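Local coordinates for protein delta-endotoxin CYTB (PDB 1CBY) that kills larvae of dipteran insects by making pores in the epithelial cell membrane of the midgut, and is seen here as its inactive dimeric protoxin, at residues Gln102-Ile107 and Ser210-Val215; Thr165-Asn170 and Phe191-Asp196; Gly86-Ala91 and Leu222-His227; Leu172-Asn177 and Met184-Leu189; Asn145-Ile150 and Val202-Ile207. One frame throughout, in Å; residues are numbered along the deposited sequence.

Contact 1: Gln102-Ile107 and Ser210-Val215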
# COMPACT_ATOMS: atom_id res chain seq x y z
N GLN A 102 22.96 -13.44 -7.61
CA GLN A 102 23.36 -14.84 -7.50
C GLN A 102 24.46 -14.90 -6.45
O GLN A 102 25.63 -14.99 -6.80
CB GLN A 102 23.93 -15.38 -8.83
CG GLN A 102 23.01 -15.27 -10.05
CD GLN A 102 23.67 -15.80 -11.32
OE1 GLN A 102 22.98 -16.15 -12.28
NE2 GLN A 102 25.00 -15.83 -11.35
N GLN A 103 24.09 -14.82 -5.18
CA GLN A 103 25.08 -14.84 -4.11
C GLN A 103 24.40 -14.82 -2.76
O GLN A 103 23.18 -14.64 -2.68
CB GLN A 103 25.93 -13.57 -4.19
CG GLN A 103 25.14 -12.32 -3.82
CD GLN A 103 25.91 -11.04 -4.06
OE1 GLN A 103 25.89 -10.49 -5.16
NE2 GLN A 103 26.58 -10.55 -3.03
N THR A 104 25.18 -15.01 -1.71
CA THR A 104 24.65 -14.95 -0.36
C THR A 104 24.64 -13.44 -0.09
O THR A 104 25.64 -12.76 -0.36
CB THR A 104 25.57 -15.67 0.65
OG1 THR A 104 25.71 -17.05 0.27
CG2 THR A 104 24.98 -15.61 2.06
N VAL A 105 23.51 -12.91 0.34
CA VAL A 105 23.39 -11.48 0.62
C VAL A 105 22.43 -11.18 1.74
O VAL A 105 21.56 -11.99 2.07
CB VAL A 105 22.89 -10.67 -0.59
CG1 VAL A 105 24.03 -9.95 -1.25
CG2 VAL A 105 22.15 -11.55 -1.58
N GLU A 106 22.61 -10.00 2.31
CA GLU A 106 21.75 -9.49 3.36
C GLU A 106 20.66 -8.78 2.57
O GLU A 106 20.96 -8.01 1.65
CB GLU A 106 22.51 -8.48 4.22
CG GLU A 106 21.73 -7.94 5.41
CD GLU A 106 22.54 -6.99 6.27
OE1 GLU A 106 23.78 -7.14 6.32
OE2 GLU A 106 21.93 -6.10 6.90
N ILE A 107 19.40 -9.06 2.88
CA ILE A 107 18.28 -8.46 2.16
C ILE A 107 18.39 -6.95 2.01
O ILE A 107 18.09 -6.41 0.94
CB ILE A 107 16.92 -8.87 2.78
CG1 ILE A 107 16.77 -10.39 2.74
CG2 ILE A 107 15.77 -8.21 2.03
CD1 ILE A 107 15.56 -10.93 3.46
N SER A 210 20.23 -12.75 5.94
CA SER A 210 21.08 -13.13 4.83
C SER A 210 20.72 -14.54 4.34
O SER A 210 20.19 -15.35 5.11
CB SER A 210 22.55 -13.12 5.26
OG SER A 210 22.88 -11.90 5.90
N ALA A 211 21.01 -14.82 3.08
CA ALA A 211 20.74 -16.12 2.49
C ALA A 211 21.28 -16.13 1.07
O ALA A 211 21.48 -15.07 0.47
CB ALA A 211 19.24 -16.40 2.49
N ARG A 212 21.59 -17.32 0.57
CA ARG A 212 22.08 -17.48 -0.80
C ARG A 212 20.86 -17.25 -1.68
O ARG A 212 19.88 -17.99 -1.60
CB ARG A 212 22.67 -18.88 -0.98
CG ARG A 212 22.79 -19.37 -2.42
CD ARG A 212 23.90 -18.70 -3.20
NE ARG A 212 24.14 -19.40 -4.46
CZ ARG A 212 24.90 -18.95 -5.45
NH1 ARG A 212 25.52 -17.78 -5.35
NH2 ARG A 212 25.05 -19.67 -6.56
N TYR A 213 20.90 -16.17 -2.45
CA TYR A 213 19.81 -15.80 -3.33
C TYR A 213 20.11 -15.93 -4.81
O TYR A 213 21.24 -15.72 -5.27
CB TYR A 213 19.38 -14.35 -3.07
CG TYR A 213 18.36 -14.18 -1.98
CD1 TYR A 213 17.00 -14.24 -2.27
CD2 TYR A 213 18.74 -13.94 -0.67
CE1 TYR A 213 16.04 -14.07 -1.27
CE2 TYR A 213 17.79 -13.76 0.34
CZ TYR A 213 16.45 -13.83 0.03
OH TYR A 213 15.51 -13.71 1.02
N GLU A 214 19.06 -16.29 -5.55
CA GLU A 214 19.09 -16.41 -7.00
C GLU A 214 17.86 -15.60 -7.37
O GLU A 214 16.74 -15.95 -6.99
CB GLU A 214 18.96 -17.87 -7.45
CG GLU A 214 18.80 -18.05 -8.96
CD GLU A 214 19.90 -17.38 -9.77
OE1 GLU A 214 20.98 -18.00 -9.94
OE2 GLU A 214 19.69 -16.25 -10.25
N VAL A 215 18.07 -14.48 -8.05
CA VAL A 215 16.97 -13.62 -8.42
C VAL A 215 17.03 -13.26 -9.89
O VAL A 215 18.03 -12.71 -10.35
CB VAL A 215 16.98 -12.30 -7.60
CG1 VAL A 215 15.88 -11.36 -8.07
CG2 VAL A 215 16.82 -12.60 -6.11
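Gln-103 and Val-105 pair with Tyr-213 and Ala-211, adding the short strand 104-106 to the start of strand 210-225 in the central sheet of the Cyt toxin fold. The pairing is antiparallel but strongly skewed: the strand directions lie 128° apart, and the chain turns a corner at Gln-103. Four backbone hydrogen bonds set the register. Tyr-213 N reaches Gln-103 O at 2.8 Å, nearly straight at 169°, and Val-105 N reaches Ala-211 O at 3.0 Å; the return bonds from Gln-103 N and Ala-211 N are more bent.

Polar side chains share one face, where Gln-102, Thr-104 and Glu-106 stand beside Glu-214, Arg-212 and Ser-210. Arg-212 turns at its second torsion (chi2 73°), which swings the guanidinium back over the partner strand: NH1 lies 3.1 Å from Gln-102 O, and Gln-103 CA meets the group at its edge. Thr-104 OG1 sits 3.8 Å from Arg-212 CB, the two side chains crossing at about a right angle.

Apolar packing gathers on the side of Val-105 and Tyr-213. Val-105 CG2 lies 4.2 Å from Tyr-213 CB, and at the far end of the tyrosine its OH stops 3.7 Å from CD1 of Ile-107, the first residue of helix 107-122.

Contact 2: Thr165-Asn170 and Phe191-Asp196; sequences TSYYYN and FEVSVD
Val-193 lies over one face of the Tyr-167 ring, with CB 3.6 Å above the ring plane and displaced toward the rim. The distance from CB to the ring centroid is 3.8 Å, only 19° off the normal, which makes this a CH-pi contact. The valine straddles the outer half of the ring: CG1 approaches CZ at 3.7 Å while CG2 sits by CE1. Tyr-167 attains this pose because its CG stands between the backbone N and the carbonyl carbon (chi1 58°), laying the ring alongside the neighbouring strand, and its OH is bonded to Thr-142 O.

On the opposite face of the sheet, Tyr-168 has Phe-191 O at its ring edge. Glu-192 runs beside the same tyrosine, pointing the same way, with CG 3.7 Å from CE1. Its OE2 goes on to a salt bridge with Lys-218, while His-158 meets the Tyr-168 ring from the other neighbouring strand. Ser-166 and Ser-194 face each other as a non-hydrogen-bonded pair, and their hydroxyls bond to OD1 and ND2 of Asn-164 respectively.

Six backbone hydrogen bonds join Thr-165, Tyr-167 and Tyr-169 to Val-195, Val-193 and Phe-191 in reciprocal pairs, 2.8 Å at Val-195 N to Thr-165 O. With strand directions 169° apart, this is the regular antiparallel pairing of a long beta hairpin, here the open end of 165-175 with 183-195.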
# COMPACT_ATOMS: atom_id res chain seq x y z
N THR A 165 13.39 -22.67 -1.39
CA THR A 165 12.08 -22.04 -1.49
C THR A 165 12.12 -21.12 -2.71
O THR A 165 12.99 -20.26 -2.82
CB THR A 165 11.77 -21.21 -0.23
OG1 THR A 165 11.72 -22.07 0.91
CG2 THR A 165 10.43 -20.50 -0.38
N SER A 166 11.20 -21.34 -3.64
CA SER A 166 11.14 -20.53 -4.85
C SER A 166 9.76 -19.91 -4.98
O SER A 166 8.79 -20.41 -4.41
CB SER A 166 11.42 -21.38 -6.08
OG SER A 166 12.73 -21.91 -6.02
N TYR A 167 9.68 -18.80 -5.71
CA TYR A 167 8.40 -18.13 -5.91
C TYR A 167 8.44 -17.05 -6.98
O TYR A 167 9.51 -16.59 -7.38
CB TYR A 167 7.84 -17.55 -4.59
CG TYR A 167 8.74 -16.57 -3.87
CD1 TYR A 167 8.70 -15.20 -4.16
CD2 TYR A 167 9.60 -16.99 -2.85
CE1 TYR A 167 9.49 -14.29 -3.47
CE2 TYR A 167 10.39 -16.09 -2.15
CZ TYR A 167 10.33 -14.74 -2.46
OH TYR A 167 11.11 -13.83 -1.77
N TYR A 168 7.27 -16.69 -7.48
CA TYR A 168 7.14 -15.65 -8.49
C TYR A 168 6.50 -14.48 -7.79
O TYR A 168 5.63 -14.66 -6.94
CB TYR A 168 6.25 -16.13 -9.63
CG TYR A 168 6.81 -17.28 -10.42
CD1 TYR A 168 8.16 -17.34 -10.74
CD2 TYR A 168 5.99 -18.32 -10.86
CE1 TYR A 168 8.68 -18.39 -11.49
CE2 TYR A 168 6.49 -19.37 -11.61
CZ TYR A 168 7.84 -19.40 -11.92
OH TYR A 168 8.35 -20.42 -12.69
N TYR A 169 6.96 -13.27 -8.11
CA TYR A 169 6.40 -12.07 -7.51
C TYR A 169 6.21 -11.06 -8.63
O TYR A 169 7.17 -10.66 -9.28
CB TYR A 169 7.34 -11.54 -6.44
CG TYR A 169 6.67 -10.64 -5.43
CD1 TYR A 169 6.27 -9.35 -5.77
CD2 TYR A 169 6.44 -11.09 -4.13
CE1 TYR A 169 5.67 -8.51 -4.83
CE2 TYR A 169 5.84 -10.26 -3.18
CZ TYR A 169 5.46 -8.97 -3.54
OH TYR A 169 4.88 -8.14 -2.62
N ASN A 170 4.96 -10.67 -8.86
CA ASN A 170 4.64 -9.73 -9.93
C ASN A 170 4.27 -8.38 -9.36
O ASN A 170 3.42 -8.27 -8.47
CB ASN A 170 3.49 -10.27 -10.78
CG ASN A 170 3.74 -11.67 -11.29
OD1 ASN A 170 4.85 -12.01 -11.71
ND2 ASN A 170 2.71 -12.51 -11.24
N PHE A 191 9.78 -10.82 -10.55
CA PHE A 191 10.97 -11.44 -9.99
C PHE A 191 10.77 -12.94 -9.83
O PHE A 191 9.71 -13.39 -9.39
CB PHE A 191 11.26 -10.88 -8.59
CG PHE A 191 11.78 -9.48 -8.58
CD1 PHE A 191 13.04 -9.19 -9.10
CD2 PHE A 191 11.05 -8.46 -7.98
CE1 PHE A 191 13.56 -7.90 -9.03
CE2 PHE A 191 11.57 -7.16 -7.90
CZ PHE A 191 12.83 -6.89 -8.43
N GLU A 192 11.78 -13.71 -10.20
CA GLU A 192 11.74 -15.16 -10.02
C GLU A 192 12.77 -15.35 -8.92
O GLU A 192 13.97 -15.22 -9.16
CB GLU A 192 12.17 -15.89 -11.28
CG GLU A 192 11.19 -15.78 -12.44
CD GLU A 192 11.51 -16.72 -13.59
OE1 GLU A 192 12.41 -17.58 -13.44
OE2 GLU A 192 10.85 -16.61 -14.65
N VAL A 193 12.29 -15.57 -7.70
CA VAL A 193 13.17 -15.73 -6.54
C VAL A 193 13.38 -17.18 -6.09
O VAL A 193 12.45 -17.99 -6.10
CB VAL A 193 12.61 -14.92 -5.35
CG1 VAL A 193 13.58 -14.96 -4.16
CG2 VAL A 193 12.32 -13.49 -5.78
N SER A 194 14.60 -17.48 -5.67
CA SER A 194 14.96 -18.80 -5.18
C SER A 194 15.88 -18.57 -3.98
O SER A 194 16.81 -17.76 -4.05
CB SER A 194 15.69 -19.59 -6.27
OG SER A 194 16.10 -20.87 -5.82
N VAL A 195 15.58 -19.24 -2.86
CA VAL A 195 16.36 -19.10 -1.63
C VAL A 195 16.79 -20.46 -1.10
O VAL A 195 16.02 -21.42 -1.13
CB VAL A 195 15.55 -18.40 -0.52
CG1 VAL A 195 16.49 -17.85 0.54
CG2 VAL A 195 14.69 -17.29 -1.08
N ASP A 196 18.00 -20.53 -0.55
CA ASP A 196 18.52 -21.77 -0.00
C ASP A 196 17.99 -22.13 1.39
O ASP A 196 18.72 -22.68 2.21
CB ASP A 196 20.06 -21.74 0.02
CG ASP A 196 20.62 -20.73 1.02
OD1 ASP A 196 20.00 -19.66 1.22
OD2 ASP A 196 21.69 -21.01 1.60

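Contact 3: Gly86-Ala91 and Leu222-His227; sequences GIPNSA and LVQALH
Gln-224 reaches across to the turn before strand 90-102, and its atoms from CB to NE2 meet that turn in succession. CB packs 3.8 Å from Ser-90 CB, CG passes by Asn-89 O, and CD lies beside Pro-88 O. The chain is extended as far as CD, with CG anti to the backbone N (chi1 175°), which carries the amide to Pro-88. There NE2 donates to Pro-88 O at 2.9 Å and 178°, with the acceptor in the amide plane, while Ile-87 crosses the glutamine at about a right angle, its CG2 3.3 Å from NE2. The other amide atom, OE1, is bonded to Gln-56 NE2, so both ends of the amide are fixed.

Ser-90 OG closes the turn on its own side by bonding to Ile-87 O at 2.8 Å. Backbone bonds from Ala-225 N to Asn-89 O and from Val-223 N to Ala-91 O, each 2.9 Å, set the antiparallel register.

The end of strand 210-225 thus lies between the beginning of strand 90-102 and strand 183-195, with Leu-60 of helix 54-63 packed against Ile-87, Leu-222 and Gln-224.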
# COMPACT_ATOMS: atom_id res chain seq x y z
N GLY A 86 1.99 -3.51 -29.07
CA GLY A 86 0.63 -3.42 -29.58
C GLY A 86 -0.17 -2.28 -28.97
O GLY A 86 -1.24 -1.93 -29.47
N ILE A 87 0.33 -1.73 -27.87
CA ILE A 87 -0.34 -0.62 -27.21
C ILE A 87 -0.26 0.60 -28.12
O ILE A 87 0.82 0.94 -28.63
CB ILE A 87 0.33 -0.26 -25.86
CG1 ILE A 87 0.42 -1.48 -24.94
CG2 ILE A 87 -0.45 0.86 -25.18
CD1 ILE A 87 -0.92 -2.01 -24.46
N PRO A 88 -1.40 1.24 -28.40
CA PRO A 88 -1.40 2.42 -29.27
C PRO A 88 -0.80 3.67 -28.62
O PRO A 88 -0.98 3.91 -27.42
CB PRO A 88 -2.89 2.62 -29.56
CG PRO A 88 -3.55 2.08 -28.33
CD PRO A 88 -2.77 0.82 -28.08
N ASN A 89 -0.06 4.44 -29.42
CA ASN A 89 0.58 5.69 -29.01
C ASN A 89 1.56 5.54 -27.85
O ASN A 89 1.50 6.30 -26.87
CB ASN A 89 -0.47 6.75 -28.67
CG ASN A 89 -1.56 6.84 -29.72
OD1 ASN A 89 -1.29 6.76 -30.92
ND2 ASN A 89 -2.80 6.98 -29.27
N SER A 90 2.48 4.60 -27.97
CA SER A 90 3.46 4.35 -26.92
C SER A 90 4.81 3.97 -27.52
O SER A 90 4.96 3.90 -28.73
CB SER A 90 2.95 3.22 -26.01
OG SER A 90 2.62 2.06 -26.75
N ALA A 91 5.79 3.74 -26.65
CA ALA A 91 7.13 3.35 -27.07
C ALA A 91 7.84 2.64 -25.93
O ALA A 91 7.72 3.05 -24.77
CB ALA A 91 7.92 4.59 -27.50
N LEU A 222 7.46 1.19 -20.60
CA LEU A 222 6.74 1.65 -21.77
C LEU A 222 6.12 3.02 -21.48
O LEU A 222 5.58 3.24 -20.40
CB LEU A 222 5.63 0.65 -22.11
CG LEU A 222 4.72 1.01 -23.28
CD1 LEU A 222 4.68 -0.14 -24.27
CD2 LEU A 222 3.32 1.34 -22.76
N VAL A 223 6.28 3.94 -22.42
CA VAL A 223 5.69 5.27 -22.25
C VAL A 223 4.57 5.40 -23.28
O VAL A 223 4.70 4.93 -24.41
CB VAL A 223 6.72 6.41 -22.45
CG1 VAL A 223 7.77 6.37 -21.34
CG2 VAL A 223 7.37 6.33 -23.83
N GLN A 224 3.45 5.97 -22.86
CA GLN A 224 2.30 6.16 -23.74
C GLN A 224 1.82 7.60 -23.61
O GLN A 224 1.82 8.16 -22.51
CB GLN A 224 1.17 5.22 -23.37
CG GLN A 224 -0.09 5.45 -24.18
CD GLN A 224 -1.24 4.59 -23.71
OE1 GLN A 224 -1.59 4.60 -22.53
NE2 GLN A 224 -1.83 3.84 -24.63
N ALA A 225 1.43 8.20 -24.72
CA ALA A 225 0.96 9.58 -24.73
C ALA A 225 -0.16 9.74 -23.71
O ALA A 225 -1.05 8.88 -23.61
CB ALA A 225 0.47 9.96 -26.11
N LEU A 226 -0.10 10.81 -22.93
CA LEU A 226 -1.09 11.08 -21.91
C LEU A 226 -2.51 11.16 -22.48
O LEU A 226 -2.74 11.81 -23.51
CB LEU A 226 -0.73 12.37 -21.17
CG LEU A 226 -0.48 12.24 -19.67
CD1 LEU A 226 0.38 11.03 -19.38
CD2 LEU A 226 0.15 13.52 -19.15
N HIS A 227 -3.44 10.51 -21.80
CA HIS A 227 -4.84 10.49 -22.23
C HIS A 227 -5.75 10.71 -21.03
O HIS A 227 -5.97 9.81 -20.22
CB HIS A 227 -5.15 9.15 -22.90
CG HIS A 227 -6.44 9.14 -23.65
ND1 HIS A 227 -6.55 9.70 -24.90
CD2 HIS A 227 -7.66 8.72 -23.24
CE1 HIS A 227 -7.82 9.61 -25.22
NE2 HIS A 227 -8.54 9.03 -24.25

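Contact 4: Leu172-Asn177 and Met184-Leu189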
# COMPACT_ATOMS: atom_id res chain seq x y z
N LEU A 172 3.69 -4.03 -10.64
CA LEU A 172 3.46 -3.14 -11.77
C LEU A 172 3.45 -1.72 -11.26
O LEU A 172 2.67 -1.36 -10.38
CB LEU A 172 2.14 -3.44 -12.49
CG LEU A 172 1.92 -2.54 -13.72
CD1 LEU A 172 1.69 -3.37 -14.97
CD2 LEU A 172 0.76 -1.58 -13.48
N PHE A 173 4.37 -0.92 -11.79
CA PHE A 173 4.49 0.48 -11.42
C PHE A 173 3.88 1.30 -12.55
O PHE A 173 4.05 0.98 -13.73
CB PHE A 173 5.97 0.88 -11.28
CG PHE A 173 6.68 0.22 -10.12
CD1 PHE A 173 6.38 0.57 -8.81
CD2 PHE A 173 7.69 -0.71 -10.35
CE1 PHE A 173 7.08 -0.01 -7.74
CE2 PHE A 173 8.39 -1.29 -9.29
CZ PHE A 173 8.08 -0.94 -7.98
N SER A 174 3.17 2.36 -12.19
CA SER A 174 2.58 3.25 -13.17
C SER A 174 2.84 4.66 -12.62
O SER A 174 2.33 5.04 -11.56
CB SER A 174 1.08 2.98 -13.30
OG SER A 174 0.54 3.63 -14.43
N ILE A 175 3.69 5.41 -13.33
CA ILE A 175 4.09 6.75 -12.90
C ILE A 175 3.79 7.86 -13.91
O ILE A 175 4.07 7.73 -15.10
CB ILE A 175 5.59 6.75 -12.47
CG1 ILE A 175 6.16 8.16 -12.44
CG2 ILE A 175 6.40 5.82 -13.37
CD1 ILE A 175 5.68 8.99 -11.30
N GLN A 176 3.22 8.95 -13.41
CA GLN A 176 2.86 10.10 -14.23
C GLN A 176 2.86 11.37 -13.39
O GLN A 176 2.10 11.48 -12.42
CB GLN A 176 1.48 9.88 -14.86
CG GLN A 176 0.88 11.08 -15.58
CD GLN A 176 0.15 12.03 -14.66
OE1 GLN A 176 -0.76 11.64 -13.93
NE2 GLN A 176 0.54 13.29 -14.70
N ASN A 177 3.71 12.32 -13.76
CA ASN A 177 3.80 13.59 -13.05
C ASN A 177 4.50 14.65 -13.89
O ASN A 177 4.70 14.46 -15.10
CB ASN A 177 4.53 13.40 -11.71
CG ASN A 177 6.01 13.15 -11.88
OD1 ASN A 177 6.51 13.00 -12.99
ND2 ASN A 177 6.72 13.12 -10.77
N MET A 184 3.01 8.75 -19.94
CA MET A 184 2.87 8.02 -18.68
C MET A 184 3.84 6.86 -18.79
O MET A 184 4.02 6.30 -19.88
CB MET A 184 1.45 7.47 -18.52
CG MET A 184 1.28 6.60 -17.28
SD MET A 184 -0.39 6.00 -17.07
CE MET A 184 -1.17 7.39 -16.24
N ALA A 185 4.50 6.52 -17.69
CA ALA A 185 5.45 5.42 -17.70
C ALA A 185 4.88 4.21 -16.97
O ALA A 185 4.37 4.34 -15.85
CB ALA A 185 6.76 5.86 -17.07
N VAL A 186 4.92 3.05 -17.61
CA VAL A 186 4.42 1.82 -17.01
C VAL A 186 5.59 0.87 -16.90
O VAL A 186 6.40 0.77 -17.82
CB VAL A 186 3.32 1.18 -17.87
CG1 VAL A 186 2.74 -0.02 -17.16
CG2 VAL A 186 2.23 2.19 -18.17
N LEU A 187 5.66 0.14 -15.79
CA LEU A 187 6.76 -0.79 -15.59
C LEU A 187 6.34 -2.15 -15.03
O LEU A 187 6.19 -2.32 -13.81
CB LEU A 187 7.80 -0.15 -14.65
CG LEU A 187 9.30 -0.48 -14.79
CD1 LEU A 187 10.05 0.18 -13.65
CD2 LEU A 187 9.56 -1.97 -14.77
N PRO A 188 6.04 -3.12 -15.92
CA PRO A 188 5.65 -4.46 -15.48
C PRO A 188 6.93 -5.13 -14.99
O PRO A 188 7.86 -5.34 -15.78
CB PRO A 188 5.17 -5.11 -16.78
CG PRO A 188 4.66 -3.97 -17.57
CD PRO A 188 5.76 -2.95 -17.35
N LEU A 189 6.99 -5.44 -13.71
CA LEU A 189 8.16 -6.05 -13.10
C LEU A 189 7.85 -7.40 -12.46
O LEU A 189 6.93 -7.52 -11.66
CB LEU A 189 8.72 -5.10 -12.04
CG LEU A 189 9.91 -5.55 -11.19
CD1 LEU A 189 11.16 -5.59 -12.05
CD2 LEU A 189 10.08 -4.60 -10.02
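Phe-173 and Ile-175 meet Leu-187 and Ala-185 near the turn end of the beta hairpin 165-175/183-195, in the middle of the sheet. The strands run 172° apart, 4.6 Å between axes, and the two hydrogen-bonded pairs are reciprocal: Leu-187 N to Phe-173 O is 2.7 Å, and Ala-185 N to Ile-175 O is 2.9 Å.

On one face Phe-173 runs alongside Leu-187 and Leu-189. CB lies 4.0 Å from Leu-187 CB, and Leu-189 CD2 comes to the ring edge, 3.8 Å from CE2. Ile-175 CG2 continues this row against Ala-185 CB.

The other face carries Leu-172, whose CD1 touches both Pro-188 CG and Val-186 CG1, and Met-184. That methionine bends at its last torsion (chi3 -84°), bringing CE to 3.9 Å from Gln-176 CB while SD sits by Ser-174 OG. Ala-57, Leu-60 and Ala-61 of helix 54-63 pack on this face.

Side-chain contacts across the pair are thus almost wholly apolar, and the buried backbone polar groups of Phe-173, Ile-175, Ala-185 and Leu-187 are satisfied by one another.

Contact 5: Asn145-Ile150 and Val202-Ile207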
# COMPACT_ATOMS: atom_id res chain seq x y z
N ASN A 145 8.28 -9.86 5.06
CA ASN A 145 6.87 -9.82 5.43
C ASN A 145 6.00 -10.64 4.49
O ASN A 145 4.84 -10.32 4.27
CB ASN A 145 6.37 -8.37 5.50
CG ASN A 145 6.90 -7.64 6.71
OD1 ASN A 145 7.11 -8.23 7.77
ND2 ASN A 145 7.11 -6.34 6.56
N LEU A 146 6.57 -11.73 3.98
CA LEU A 146 5.86 -12.62 3.07
C LEU A 146 4.75 -13.34 3.82
O LEU A 146 3.75 -13.75 3.23
CB LEU A 146 6.82 -13.62 2.44
CG LEU A 146 7.80 -13.03 1.42
CD1 LEU A 146 8.65 -14.14 0.84
CD2 LEU A 146 7.03 -12.32 0.32
N ASP A 147 4.90 -13.44 5.14
CA ASP A 147 3.90 -14.09 5.99
C ASP A 147 2.56 -13.36 5.91
O ASP A 147 1.50 -13.97 6.07
CB ASP A 147 4.39 -14.12 7.44
CG ASP A 147 4.60 -12.74 8.02
OD1 ASP A 147 5.19 -11.89 7.34
OD2 ASP A 147 4.16 -12.50 9.16
N THR A 148 2.61 -12.06 5.66
CA THR A 148 1.42 -11.23 5.56
C THR A 148 0.93 -11.18 4.12
O THR A 148 -0.07 -10.53 3.81
CB THR A 148 1.72 -9.79 6.04
OG1 THR A 148 2.57 -9.82 7.19
CG2 THR A 148 0.43 -9.08 6.43
N GLN A 149 1.63 -11.87 3.23
CA GLN A 149 1.25 -11.88 1.82
C GLN A 149 0.92 -13.28 1.32
O GLN A 149 0.88 -13.53 0.10
CB GLN A 149 2.39 -11.32 0.97
CG GLN A 149 2.80 -9.92 1.33
CD GLN A 149 3.94 -9.46 0.47
OE1 GLN A 149 3.84 -9.47 -0.76
NE2 GLN A 149 5.04 -9.10 1.09
N ILE A 150 0.72 -14.21 2.24
CA ILE A 150 0.40 -15.57 1.86
C ILE A 150 -1.04 -15.65 1.36
O ILE A 150 -1.96 -15.08 1.96
CB ILE A 150 0.69 -16.57 3.01
CG1 ILE A 150 0.71 -18.00 2.46
CG2 ILE A 150 -0.33 -16.42 4.12
CD1 ILE A 150 1.31 -19.01 3.42
N VAL A 202 11.75 -18.34 5.57
CA VAL A 202 11.58 -17.25 4.61
C VAL A 202 10.41 -16.34 4.99
O VAL A 202 10.52 -15.11 4.95
CB VAL A 202 11.34 -17.81 3.18
CG1 VAL A 202 10.99 -16.69 2.22
CG2 VAL A 202 12.57 -18.52 2.69
N LEU A 203 9.30 -16.94 5.41
CA LEU A 203 8.11 -16.18 5.80
C LEU A 203 8.36 -15.13 6.88
O LEU A 203 7.65 -14.13 6.95
CB LEU A 203 7.00 -17.13 6.27
CG LEU A 203 6.33 -18.06 5.26
CD1 LEU A 203 5.31 -18.93 5.98
CD2 LEU A 203 5.66 -17.26 4.15
N PHE A 204 9.36 -15.37 7.72
CA PHE A 204 9.68 -14.44 8.80
C PHE A 204 11.02 -13.74 8.66
O PHE A 204 11.63 -13.32 9.64
CB PHE A 204 9.55 -15.14 10.15
CG PHE A 204 8.15 -15.59 10.45
CD1 PHE A 204 7.23 -14.72 11.02
CD2 PHE A 204 7.73 -16.87 10.10
CE1 PHE A 204 5.91 -15.10 11.23
CE2 PHE A 204 6.41 -17.27 10.31
CZ PHE A 204 5.50 -16.38 10.87
N PHE A 205 11.45 -13.58 7.41
CA PHE A 205 12.69 -12.90 7.08
C PHE A 205 12.56 -11.39 7.30
O PHE A 205 11.51 -10.79 7.04
CB PHE A 205 13.05 -13.15 5.62
CG PHE A 205 14.00 -14.29 5.41
CD1 PHE A 205 14.44 -15.05 6.49
CD2 PHE A 205 14.48 -14.58 4.14
CE1 PHE A 205 15.36 -16.09 6.30
CE2 PHE A 205 15.39 -15.60 3.94
CZ PHE A 205 15.84 -16.36 5.02
N THR A 206 13.64 -10.76 7.75
CA THR A 206 13.67 -9.33 7.98
C THR A 206 14.76 -8.70 7.10
O THR A 206 15.57 -9.41 6.51
CB THR A 206 13.95 -9.00 9.46
OG1 THR A 206 15.22 -9.52 9.84
CG2 THR A 206 12.87 -9.60 10.36
N ILE A 207 14.76 -7.37 7.01
CA ILE A 207 15.73 -6.63 6.21
C ILE A 207 17.18 -7.00 6.56
O ILE A 207 18.08 -6.93 5.70
CB ILE A 207 15.51 -5.10 6.39
CG1 ILE A 207 14.27 -4.65 5.62
CG2 ILE A 207 16.71 -4.30 5.92
CD1 ILE A 207 14.39 -4.80 4.12
O HOH W 1 8.61 -11.14 7.53
O HOH W 2 9.12 -12.71 4.82
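Leu-203 O is approached by three groups at once: Asp-147 N through a weak hydrogen bond of 3.4 Å, and two waters. Water 2 links the loops more firmly, accepting from Leu-146 N at 2.9 Å and lying 2.8 Å from Val-202 O. Water 1 takes a weak bond from Asn-145 N and lies 3.0 Å from Phe-205 O. Both waters have more acceptors around them than protons to give, so their bonds to the carbonyls are probably shared rather than all made together. The acceptors are presented by a type I turn from Val-202 to Phe-205, and the donors by Asn-145 and the start of the 3-10 segment 146-148.

Beside this wet seam runs an apolar one. Leu-146 CD1 meets Val-202 CG1 at 3.7 Å, the side chains slanting across each other, and Leu-203 CD2 lies against Leu-146 CB.

Asp-147 CB lies over one face of the Phe-204 ring, toward the rim and 4.1 Å above the plane. With CG set between the backbone N and the carbonyl carbon (chi1 62°), the carboxylate comes beside that ring, turned 48° from it, with OD2 3.8 Å from CE1.

The same OD2 forms a salt bridge with Lys-140 of the second subunit, which also bonds Thr-148 OG1. Between the loops themselves the polar links are weak or water-mediated, whereas the charged one joins the 145-150 loop to helix 129-141 of the second subunit in the protoxin dimer.

In the fold
From the N terminus, 86-91 is the first segment, and contact 3 closes the widest loop with 222-227. Inside it contact 1 closes on 210-215, contact 5 on 202-207, contact 2 on 191-196 and contact 4 on 184-189: five loops fully nested, none crossing. Contacts 2 and 4 lie along one hairpin, and contacts 1 and 3 along strand 210-225, their centres about 36 Å apart. Backbone bonds between strands 183-195 and 210-225 join contact 1 to contact 2 and contact 3 to contact 4, giving one continuous sheet. Contact 5 joins the loops beyond its end, touching contact 1 through Phe-205 and contact 2 through Gln-149, and faces the second subunit.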